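Local coordinates for geobacter metallireducens SMUG1 (Geobacter metallireducens, PDB 5H9I), which belongs to the SMUG1 branch of the UDG-like superfamily, with an alpha/beta fold built round a parallel sheet, and holds xanthine in a pocket in this crystal, at residues 65-70 with 101-107; 81-85 with 122-128; 116-120 with 221-226. One frame throughout, in Å; residues are numbered along the deposited sequence.

Interaction 1: 65-70 with 101-107. With BME (beta-mercaptoethanol), chain F.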
loop_
_atom_site.group_PDB
_atom_site.type_symbol
_atom_site.label_atom_id
_atom_site.label_comp_id
_atom_site.label_asym_id
_atom_site.label_seq_id
_atom_site.Cartn_x
_atom_site.Cartn_y
_atom_site.Cartn_z
ATOM N N TRP A 65 4.885 6.993 8.786
ATOM C CA TRP A 65 3.913 7.836 9.405
ATOM C C TRP A 65 2.498 7.700 8.826
ATOM O O TRP A 65 1.579 8.331 9.306
ATOM C CB TRP A 65 4.318 9.354 9.368
ATOM C CG TRP A 65 5.785 9.623 9.624
ATOM C CD1 TRP A 65 6.666 10.283 8.799
ATOM C CD2 TRP A 65 6.545 9.148 10.722
ATOM N NE1 TRP A 65 7.928 10.238 9.333
ATOM C CE2 TRP A 65 7.863 9.591 10.537
ATOM C CE3 TRP A 65 6.205 8.483 11.867
ATOM C CZ2 TRP A 65 8.870 9.326 11.430
ATOM C CZ3 TRP A 65 7.251 8.182 12.779
ATOM C CH2 TRP A 65 8.547 8.641 12.515
ATOM N N GLY A 66 2.405 6.717 7.912
ATOM C CA GLY A 66 1.131 6.494 7.220
ATOM C C GLY A 66 0.596 5.116 7.528
ATOM O O GLY A 66 0.109 4.882 8.626
ATOM N N MET A 67 0.798 4.199 6.584
ATOM C CA MET A 67 0.251 2.818 6.777
ATOM C C MET A 67 0.885 2.148 8.056
ATOM O O MET A 67 0.246 1.351 8.694
ATOM C CB MET A 67 0.458 1.933 5.553
ATOM C CG MET A 67 -0.062 0.591 5.806
ATOM S SD MET A 67 -0.292 -0.342 4.286
ATOM C CE MET A 67 -0.774 -1.962 4.873
ATOM N N ALA A 68 2.150 2.522 8.368
ATOM C CA ALA A 68 2.786 1.877 9.589
ATOM C C ALA A 68 2.064 2.314 10.802
ATOM O O ALA A 68 2.294 1.687 11.881
ATOM C CB ALA A 68 4.238 2.209 9.638
ATOM N N GLN A 69 1.291 3.403 10.806
ATOM C CA GLN A 69 0.523 3.930 11.898
ATOM C C GLN A 69 -0.930 3.516 11.865
ATOM O O GLN A 69 -1.569 3.265 12.910
ATOM C CB GLN A 69 0.601 5.443 12.044
ATOM C CG GLN A 69 1.999 6.013 12.053
ATOM C CD GLN A 69 2.777 5.745 13.366
ATOM O OE1 GLN A 69 2.135 5.707 14.409
ATOM N NE2 GLN A 69 4.016 5.530 13.283
ATOM N N THR A 70 -1.542 3.501 10.657
ATOM C CA THR A 70 -2.993 3.398 10.568
ATOM C C THR A 70 -3.429 2.079 9.999
ATOM O O THR A 70 -4.659 1.776 10.011
ATOM C CB THR A 70 -3.504 4.558 9.643
ATOM O OG1 THR A 70 -3.002 4.372 8.339
ATOM C CG2 THR A 70 -3.286 5.908 10.216
ATOM N N ARG A 101 8.394 5.068 16.258
ATOM C CA ARG A 101 7.373 4.620 17.135
ATOM C C ARG A 101 5.988 4.564 16.411
ATOM O O ARG A 101 5.733 5.386 15.554
ATOM C CB ARG A 101 7.243 5.574 18.272
ATOM C CG ARG A 101 8.504 5.571 19.172
ATOM C CD ARG A 101 8.331 6.659 20.203
ATOM N NE ARG A 101 7.218 6.389 21.124
ATOM C CZ ARG A 101 6.108 7.138 21.272
ATOM N NH1 ARG A 101 5.906 8.232 20.541
ATOM N NH2 ARG A 101 5.204 6.790 22.177
ATOM N N VAL A 102 5.221 3.603 16.827
ATOM C CA VAL A 102 3.867 3.384 16.315
ATOM C C VAL A 102 2.883 3.893 17.355
ATOM O O VAL A 102 2.543 3.163 18.293
ATOM C CB VAL A 102 3.633 1.955 15.906
ATOM C CG1 VAL A 102 2.208 1.705 15.452
ATOM C CG2 VAL A 102 4.595 1.517 14.848
ATOM N N ASP A 103 2.519 5.177 17.214
ATOM C CA ASP A 103 1.511 5.786 18.046
ATOM C C ASP A 103 0.052 5.607 17.510
ATOM O O ASP A 103 -0.927 5.988 18.127
ATOM C CB ASP A 103 1.785 7.241 18.283
ATOM C CG ASP A 103 3.090 7.480 19.049
ATOM O OD1 ASP A 103 3.481 6.534 19.773
ATOM O OD2 ASP A 103 3.751 8.502 18.842
ATOM N N GLY A 104 -0.051 5.004 16.342
ATOM C CA GLY A 104 -1.377 4.756 15.764
ATOM C C GLY A 104 -2.096 6.037 15.410
ATOM O O GLY A 104 -1.502 6.961 14.890
ATOM N N PHE A 105 -3.375 6.054 15.722
ATOM C CA PHE A 105 -4.203 7.217 15.450
ATOM C C PHE A 105 -3.889 8.457 16.298
ATOM O O PHE A 105 -4.383 9.521 16.017
ATOM C CB PHE A 105 -5.642 6.805 15.406
ATOM C CG PHE A 105 -5.964 5.951 14.177
ATOM C CD1 PHE A 105 -5.820 4.597 14.189
ATOM C CD2 PHE A 105 -6.336 6.571 13.046
ATOM C CE1 PHE A 105 -6.076 3.810 13.037
ATOM C CE2 PHE A 105 -6.563 5.813 11.862
ATOM C CZ PHE A 105 -6.442 4.458 11.905
ATOM N N ALA A 106 -2.992 8.262 17.276
ATOM C CA ALA A 106 -2.459 9.391 18.027
ATOM C C ALA A 106 -1.216 9.947 17.396
ATOM O O ALA A 106 -0.712 10.954 17.903
ATOM C CB ALA A 106 -2.182 8.960 19.466
ATOM N N CYS A 107 -0.659 9.386 16.298
ATOM C CA CYS A 107 0.496 9.934 15.647
ATOM C C CYS A 107 0.147 11.312 15.130
ATOM O O CYS A 107 -0.893 11.541 14.508
ATOM C CB CYS A 107 1.062 9.041 14.512
ATOM S SG CYS A 107 2.407 9.599 13.532
HETATM C C1 BME F . -4.302 4.598 18.629
HETATM C C2 BME F . -3.840 3.580 19.649
HETATM O O1 BME F . -4.595 3.925 17.431
HETATM S S2 BME F . -4.788 2.149 19.672
#
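The side chain of Gln69 lies against Cys107 and sends its amide into the backbone of 101-104, tying the short helix 67-70 of this UDG-like alpha/beta fold to the long loop that runs between helices 77-84 and 112-125. A bend at chi2 (-73°) turns the amide out of line with the inner part of the chain and into this loop. On one branch, Gln69 NE2 donates to Arg101 O at 2.9 Å. The bond is nearly straight at 163°, and the acceptor sits close to the amide plane; Pro64 O also accepts from NE2. On the other branch, OE1 faces two consecutive backbone N-H groups: Asp103 N is 2.9 Å and Gly104 N 3.0 Å from Gln69 OE1, both weak bonds because they are strongly bent. With oxygen and nitrogen both engaged, the amide's rotation is fixed. Cys107 CB packs 3.5 Å from Gln69 OE1.

At the other end of the contact, Thr70 crosses Phe105 at about a right angle. Its CG2 stands over one face of the Phe105 ring, a CH-pi contact 4.1 Å from the centroid, while the hydroxyl serves the chain nearby, with Gly75 O and Val72 N as partners. The same ring also packs on Val80 and Thr81 of helix 77-84 and on Pro40 of helix 38-48, so the loop bridges several helices. Asp103 OD2 forms a salt bridge with Arg101 NH1 at 2.8 Å, and OD1 pairs with Arg92. Gln69 O is buried without a conventional donor; the alpha carbon of Gly104 comes to it instead, with CA 3.2 Å from Gln69 O in a CA-H...O contact.

Interaction 2: 81-85 with 122-128. With LEA (pentanoic acid), chain H; IPA (isopropyl alcohol), chain G.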
loop_
_atom_site.group_PDB
_atom_site.type_symbol
_atom_site.label_atom_id
_atom_site.label_comp_id
_atom_site.label_asym_id
_atom_site.label_seq_id
_atom_site.Cartn_x
_atom_site.Cartn_y
_atom_site.Cartn_z
ATOM N N THR A 81 -8.883 9.158 9.312
ATOM C CA THR A 81 -9.901 9.414 10.300
ATOM C C THR A 81 -11.035 10.278 9.764
ATOM O O THR A 81 -12.215 9.974 10.023
ATOM C CB THR A 81 -9.330 10.043 11.630
ATOM O OG1 THR A 81 -8.867 11.337 11.366
ATOM C CG2 THR A 81 -8.298 9.268 12.141
ATOM N N GLU A 82 -10.719 11.329 9.013
ATOM C CA GLU A 82 -11.694 12.364 8.641
ATOM C C GLU A 82 -12.440 11.932 7.381
ATOM O O GLU A 82 -13.645 12.195 7.300
ATOM C CB GLU A 82 -11.006 13.725 8.390
ATOM C CG GLU A 82 -10.418 14.278 9.707
ATOM C CD GLU A 82 -9.496 15.531 9.541
ATOM O OE1 GLU A 82 -9.298 16.040 8.394
ATOM O OE2 GLU A 82 -8.922 16.002 10.596
ATOM N N TRP A 83 -11.767 11.337 6.406
ATOM C CA TRP A 83 -12.439 11.077 5.124
ATOM C C TRP A 83 -12.942 9.645 5.129
ATOM O O TRP A 83 -14.114 9.440 4.740
ATOM C CB TRP A 83 -11.486 11.330 3.966
ATOM C CG TRP A 83 -12.288 11.394 2.665
ATOM C CD1 TRP A 83 -13.341 12.265 2.401
ATOM C CD2 TRP A 83 -12.059 10.661 1.494
ATOM N NE1 TRP A 83 -13.786 12.033 1.106
ATOM C CE2 TRP A 83 -13.052 11.064 0.539
ATOM C CE3 TRP A 83 -11.199 9.589 1.157
ATOM C CZ2 TRP A 83 -13.085 10.520 -0.730
ATOM C CZ3 TRP A 83 -11.293 9.030 -0.058
ATOM C CH2 TRP A 83 -12.257 9.527 -0.995
ATOM N N LEU A 84 -12.128 8.691 5.511
ATOM C CA LEU A 84 -12.516 7.302 5.440
ATOM C C LEU A 84 -13.354 6.914 6.651
ATOM O O LEU A 84 -14.045 5.891 6.651
ATOM C CB LEU A 84 -11.306 6.373 5.265
ATOM C CG LEU A 84 -10.491 6.532 4.015
ATOM C CD1 LEU A 84 -9.269 5.623 3.978
ATOM C CD2 LEU A 84 -11.395 6.334 2.761
ATOM N N GLY A 85 -13.234 7.665 7.729
ATOM C CA GLY A 85 -13.926 7.292 8.955
ATOM C C GLY A 85 -13.439 6.140 9.666
ATOM O O GLY A 85 -14.226 5.438 10.369
ATOM N N ARG A 122 -9.929 12.720 -2.856
ATOM C CA ARG A 122 -11.044 13.390 -2.258
ATOM C C ARG A 122 -11.519 14.554 -3.129
ATOM O O ARG A 122 -12.655 14.766 -3.327
ATOM C CB ARG A 122 -10.731 13.864 -0.827
ATOM C CG ARG A 122 -11.833 14.689 -0.185
ATOM C CD ARG A 122 -11.621 15.027 1.282
ATOM N NE ARG A 122 -10.297 15.548 1.498
ATOM C CZ ARG A 122 -9.626 15.529 2.651
ATOM N NH1 ARG A 122 -10.158 15.063 3.766
ATOM N NH2 ARG A 122 -8.387 16.010 2.667
ATOM N N GLU A 123 -10.577 15.331 -3.573
ATOM C CA GLU A 123 -10.933 16.444 -4.496
ATOM C C GLU A 123 -11.576 15.920 -5.727
ATOM O O GLU A 123 -12.517 16.626 -6.223
ATOM C CB GLU A 123 -9.651 17.216 -4.840
ATOM C CG GLU A 123 -9.130 18.023 -3.685
ATOM C CD GLU A 123 -7.750 18.621 -3.979
ATOM O OE1 GLU A 123 -7.191 18.385 -5.101
ATOM O OE2 GLU A 123 -7.263 19.299 -3.044
ATOM N N ARG A 124 -11.147 14.857 -6.354
ATOM C CA ARG A 124 -11.698 14.399 -7.656
ATOM C C ARG A 124 -13.042 13.719 -7.411
ATOM O O ARG A 124 -13.965 13.870 -8.224
ATOM C CB ARG A 124 -10.792 13.479 -8.357
ATOM C CG ARG A 124 -9.447 14.015 -8.879
ATOM C CD ARG A 124 -9.655 15.114 -9.908
ATOM N NE ARG A 124 -10.198 14.542 -11.142
ATOM C CZ ARG A 124 -10.348 15.264 -12.261
ATOM N NH1 ARG A 124 -9.944 16.503 -12.221
ATOM N NH2 ARG A 124 -10.866 14.709 -13.322
ATOM N N PHE A 125 -13.233 12.983 -6.318
ATOM C CA PHE A 125 -14.407 12.115 -6.166
ATOM C C PHE A 125 -15.363 12.503 -5.116
ATOM O O PHE A 125 -16.533 12.039 -5.122
ATOM C CB PHE A 125 -13.899 10.677 -5.858
ATOM C CG PHE A 125 -13.271 9.993 -7.008
ATOM C CD1 PHE A 125 -11.928 10.264 -7.364
ATOM C CD2 PHE A 125 -14.017 9.196 -7.871
ATOM C CE1 PHE A 125 -11.410 9.647 -8.482
ATOM C CE2 PHE A 125 -13.435 8.573 -8.954
ATOM C CZ PHE A 125 -12.114 8.811 -9.271
ATOM N N GLY A 126 -15.005 13.338 -4.161
ATOM C CA GLY A 126 -15.844 13.811 -3.117
ATOM C C GLY A 126 -16.018 12.902 -1.927
ATOM O O GLY A 126 -15.704 13.233 -0.815
ATOM N N THR A 127 -16.706 11.828 -2.222
ATOM C CA THR A 127 -16.980 10.759 -1.202
ATOM C C THR A 127 -16.246 9.517 -1.486
ATOM O O THR A 127 -15.886 9.155 -2.583
ATOM C CB THR A 127 -18.463 10.370 -1.065
ATOM O OG1 THR A 127 -18.886 9.712 -2.291
ATOM C CG2 THR A 127 -19.341 11.589 -0.881
ATOM N N PRO A 128 -15.952 8.783 -0.372
ATOM C CA PRO A 128 -15.302 7.542 -0.596
ATOM C C PRO A 128 -16.105 6.622 -1.536
ATOM O O PRO A 128 -15.520 5.907 -2.378
ATOM C CB PRO A 128 -15.194 6.960 0.852
ATOM C CG PRO A 128 -15.008 8.133 1.688
ATOM C CD PRO A 128 -16.019 9.089 1.065
HETATM C C2 LEA H . -14.606 11.665 -10.474
HETATM O O2 LEA H . -13.438 11.913 -10.305
HETATM C C3 LEA H . -14.950 10.613 -11.432
HETATM C C4 LEA H . -15.742 11.294 -12.473
HETATM C C5 LEA H . -17.209 11.039 -12.372
HETATM C C6 LEA H . -18.014 11.515 -13.613
HETATM O O1 LEA H . -15.481 12.283 -9.905
HETATM C C1 IPA G . -14.550 11.098 10.748
HETATM C C2 IPA G . -15.781 10.347 10.404
HETATM C C3 IPA G . -16.908 10.790 11.364
HETATM O O2 IPA G . -16.007 10.429 8.940
HETATM O O HOH W 1 -8.069 15.084 5.965
#
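Trp83 carries the contact, its indole reaching between Pro128 and Arg122, which cover opposite faces; CG lies anti to the backbone N (chi1 -166°). Pro128 CG sits 3.7 Å from the centroid of the six-membered ring, almost on its normal. Arg122 CD lies 3.8 Å from the centroid of the five-membered ring, the chain sliding past the indole while the guanidinium plane is steeply inclined to it. Beyond the indole, a water accepts from Arg122 NH1 at the edge of the guanidinium and donates a hydrogen bond to Glu82 OE1 (2.9 Å), the residue before the tryptophan. At the indole edge, Trp83 NE1 donates to Gly126 O at 3.0 Å. The acceptor is in the ring plane, but the donor stands well above the carbonyl plane, off the lone-pair directions. Leu84 adds a looser touch, Leu84 CD2 to Pro128 CG at 4.2 Å, with Phe48 of helix 38-48 against both residues.

The tryptophan thus packs on the turn between helices 112-125 and 128-132, where Gly126, with positive phi, ends the first and Thr127 is N-cap of the second, its OG1 capping Arg130 N. Phe125, next to this turn, presents a ring face to O2 of pentanoic acid and belongs to that ligand's pocket.

Interaction 3: 116-120 with 221-226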
loop_
_atom_site.group_PDB
_atom_site.type_symbol
_atom_site.label_atom_id
_atom_site.label_comp_id
_atom_site.label_asym_id
_atom_site.label_seq_id
_atom_site.Cartn_x
_atom_site.Cartn_y
_atom_site.Cartn_z
ATOM N N ARG A 116 -1.138 13.858 -0.046
ATOM C CA ARG A 116 -1.311 14.254 -1.427
ATOM C C ARG A 116 -2.230 13.254 -2.184
ATOM O O ARG A 116 -3.069 13.709 -2.977
ATOM C CB ARG A 116 0.049 14.296 -2.133
ATOM C CG ARG A 116 0.844 15.577 -1.785
ATOM C CD ARG A 116 2.160 15.564 -2.534
ATOM N NE ARG A 116 2.888 16.804 -2.224
ATOM C CZ ARG A 116 4.150 17.017 -2.586
ATOM N NH1 ARG A 116 4.879 16.102 -3.146
ATOM N NH2 ARG A 116 4.642 18.251 -2.354
ATOM N N LEU A 117 -1.936 11.981 -2.053
ATOM C CA LEU A 117 -2.715 10.979 -2.839
ATOM C C LEU A 117 -4.154 10.966 -2.460
ATOM O O LEU A 117 -5.054 11.153 -3.320
ATOM C CB LEU A 117 -2.087 9.620 -2.678
ATOM C CG LEU A 117 -2.785 8.456 -3.384
ATOM C CD1 LEU A 117 -1.688 7.710 -4.143
ATOM C CD2 LEU A 117 -3.511 7.512 -2.487
ATOM N N TRP A 118 -4.434 10.837 -1.183
ATOM C CA TRP A 118 -5.826 10.772 -0.752
ATOM C C TRP A 118 -6.518 12.116 -0.869
ATOM O O TRP A 118 -7.721 12.242 -1.104
ATOM C CB TRP A 118 -6.029 10.184 0.661
ATOM C CG TRP A 118 -5.706 8.737 0.765
ATOM C CD1 TRP A 118 -4.668 8.152 1.449
ATOM C CD2 TRP A 118 -6.490 7.646 0.247
ATOM N NE1 TRP A 118 -4.725 6.834 1.337
ATOM C CE2 TRP A 118 -5.846 6.463 0.622
ATOM C CE3 TRP A 118 -7.647 7.570 -0.492
ATOM C CZ2 TRP A 118 -6.276 5.234 0.250
ATOM C CZ3 TRP A 118 -8.119 6.343 -0.840
ATOM C CH2 TRP A 118 -7.472 5.186 -0.469
ATOM N N GLY A 119 -5.709 13.210 -0.738
ATOM C CA GLY A 119 -6.343 14.498 -0.862
ATOM C C GLY A 119 -6.809 14.755 -2.305
ATOM O O GLY A 119 -7.855 15.370 -2.545
ATOM N N PHE A 120 -6.030 14.289 -3.255
ATOM C CA PHE A 120 -6.358 14.403 -4.687
ATOM C C PHE A 120 -7.544 13.522 -4.972
ATOM O O PHE A 120 -8.440 13.909 -5.630
ATOM C CB PHE A 120 -5.112 13.976 -5.477
ATOM C CG PHE A 120 -5.276 13.674 -6.961
ATOM C CD1 PHE A 120 -5.669 14.596 -7.810
ATOM C CD2 PHE A 120 -4.855 12.472 -7.454
ATOM C CE1 PHE A 120 -5.725 14.326 -9.185
ATOM C CE2 PHE A 120 -4.881 12.180 -8.788
ATOM C CZ PHE A 120 -5.340 13.138 -9.659
ATOM N N ALA A 221 6.299 16.058 -8.592
ATOM C CA ALA A 221 5.352 15.916 -7.545
ATOM C C ALA A 221 5.181 17.112 -6.663
ATOM O O ALA A 221 4.146 17.419 -6.160
ATOM C CB ALA A 221 5.682 14.642 -6.673
ATOM N N ASN A 222 6.289 17.868 -6.482
ATOM C CA ASN A 222 6.154 19.133 -5.785
ATOM C C ASN A 222 5.570 20.282 -6.525
ATOM O O ASN A 222 4.911 21.135 -5.949
ATOM C CB ASN A 222 7.549 19.502 -5.284
ATOM C CG ASN A 222 8.095 18.445 -4.408
ATOM O OD1 ASN A 222 7.366 17.928 -3.533
ATOM N ND2 ASN A 222 9.320 18.085 -4.536
ATOM N N ARG A 223 5.830 20.267 -7.793
ATOM C CA ARG A 223 5.201 21.304 -8.602
ATOM C C ARG A 223 3.750 21.093 -8.887
ATOM O O ARG A 223 2.919 21.976 -8.682
ATOM C CB ARG A 223 5.936 21.349 -9.894
ATOM C CG ARG A 223 5.405 22.461 -10.803
ATOM C CD ARG A 223 6.239 22.542 -12.079
ATOM N NE ARG A 223 6.129 21.319 -12.850
ATOM C CZ ARG A 223 5.072 20.982 -13.569
ATOM N NH1 ARG A 223 5.130 19.822 -14.147
ATOM N NH2 ARG A 223 4.048 21.838 -13.718
ATOM N N ASP A 224 3.367 19.901 -9.328
ATOM C CA ASP A 224 1.962 19.639 -9.655
ATOM C C ASP A 224 1.775 18.112 -9.750
ATOM O O ASP A 224 1.646 17.547 -10.842
ATOM C CB ASP A 224 1.610 20.233 -11.013
ATOM C CG ASP A 224 0.108 20.116 -11.310
ATOM O OD1 ASP A 224 -0.672 19.771 -10.383
ATOM O OD2 ASP A 224 -0.242 20.413 -12.446
ATOM N N TRP A 225 1.748 17.453 -8.551
ATOM C CA TRP A 225 1.567 15.991 -8.572
ATOM C C TRP A 225 0.208 15.609 -9.236
ATOM O O TRP A 225 0.189 14.765 -10.124
ATOM C CB TRP A 225 1.734 15.383 -7.177
ATOM C CG TRP A 225 1.516 13.948 -7.218
ATOM C CD1 TRP A 225 2.342 13.013 -7.732
ATOM C CD2 TRP A 225 0.318 13.290 -6.872
ATOM N NE1 TRP A 225 1.737 11.764 -7.697
ATOM C CE2 TRP A 225 0.509 11.892 -7.191
ATOM C CE3 TRP A 225 -0.857 13.666 -6.298
ATOM C CZ2 TRP A 225 -0.459 10.961 -6.929
ATOM C CZ3 TRP A 225 -1.803 12.780 -6.120
ATOM C CH2 TRP A 225 -1.614 11.430 -6.391
ATOM N N ALA A 226 -0.803 16.297 -8.840
ATOM C CA ALA A 226 -2.152 15.921 -9.258
ATOM C C ALA A 226 -2.309 16.097 -10.738
ATOM O O ALA A 226 -2.798 15.202 -11.444
ATOM C CB ALA A 226 -3.167 16.780 -8.472
#
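Helices 116-120 and 221-226 run in roughly the same direction, their axes 11.1 Å apart at closest approach and crossing at -29°, with the backbones drawing nearest at Phe120 and Ala226. Across the wide end Arg116 stretches out, extended from CG to NE, and meets Asn222 end-on. Both terminal nitrogens grip the one amide oxygen: Arg116 NH2 is 3.0 Å from Asn222 OD1, in the carbonyl plane on a lone pair, whereas Arg116 NH1, 3.1 Å from Asn222 OD1, is tilted from that plane. The oxygen lies in the guanidinium plane, but the amide itself is steeply turned against it. Ala221 O rests over one guanidinium face and is not hydrogen-bonded to it. NH1 has a second acceptor in Pro214 O, and Asn222 ND2 donates to Pro216 O, so the pair is pinned to the loop ahead of helix 219-235.

In this UDG-like alpha/beta fold that loop comes just after strand 207-211, the outermost strand at one end of the parallel sheet, and includes His213 of the xanthine pocket. Trp225 is anchored to the same loop, its NE1 donating to Ile212 O, and drives its six-membered ring toward helix 112-125 with CG anti to the backbone N (chi1 179°). There Trp225 CH2 reaches Leu117 CA at 3.7 Å, and Trp225 CZ3 comes to 3.5 Å from Arg116 O. Phe120 meets the same ring obliquely, the planes at 78° and the centroids 5.0 Å apart; Phe120 CD2 and Trp225 CZ3 are in tight contact at 3.3 Å. Ala226 packs on the same side of the phenyl ring, its CA over the face, offset toward the rim, and its CB 3.4 Å from Phe120 CD1.

Overall arrangement
Helix 77-84 links interaction 1 to interaction 2, and helix 112-125 links interaction 2 to interaction 3. Interactions 1 and 2, with centres 19 Å apart, join where Phe105 CD2 packs 3.5 Å from Thr81 CG2. Interactions 2 and 3 have their centres 15 Å apart and meet as Trp83 CZ3 approaches Trp118 CE3 at 4.0 Å. Interactions 1 and 3 do not touch; their nearest atoms are about 8 Å apart. Xanthine is close to both of these: the side chains of Thr70 and Leu117 are each about 8 Å from it, and Met67 touches it. Pentanoic acid lies against Phe125 of interaction 2 and about 8 Å from the side chain of Phe120.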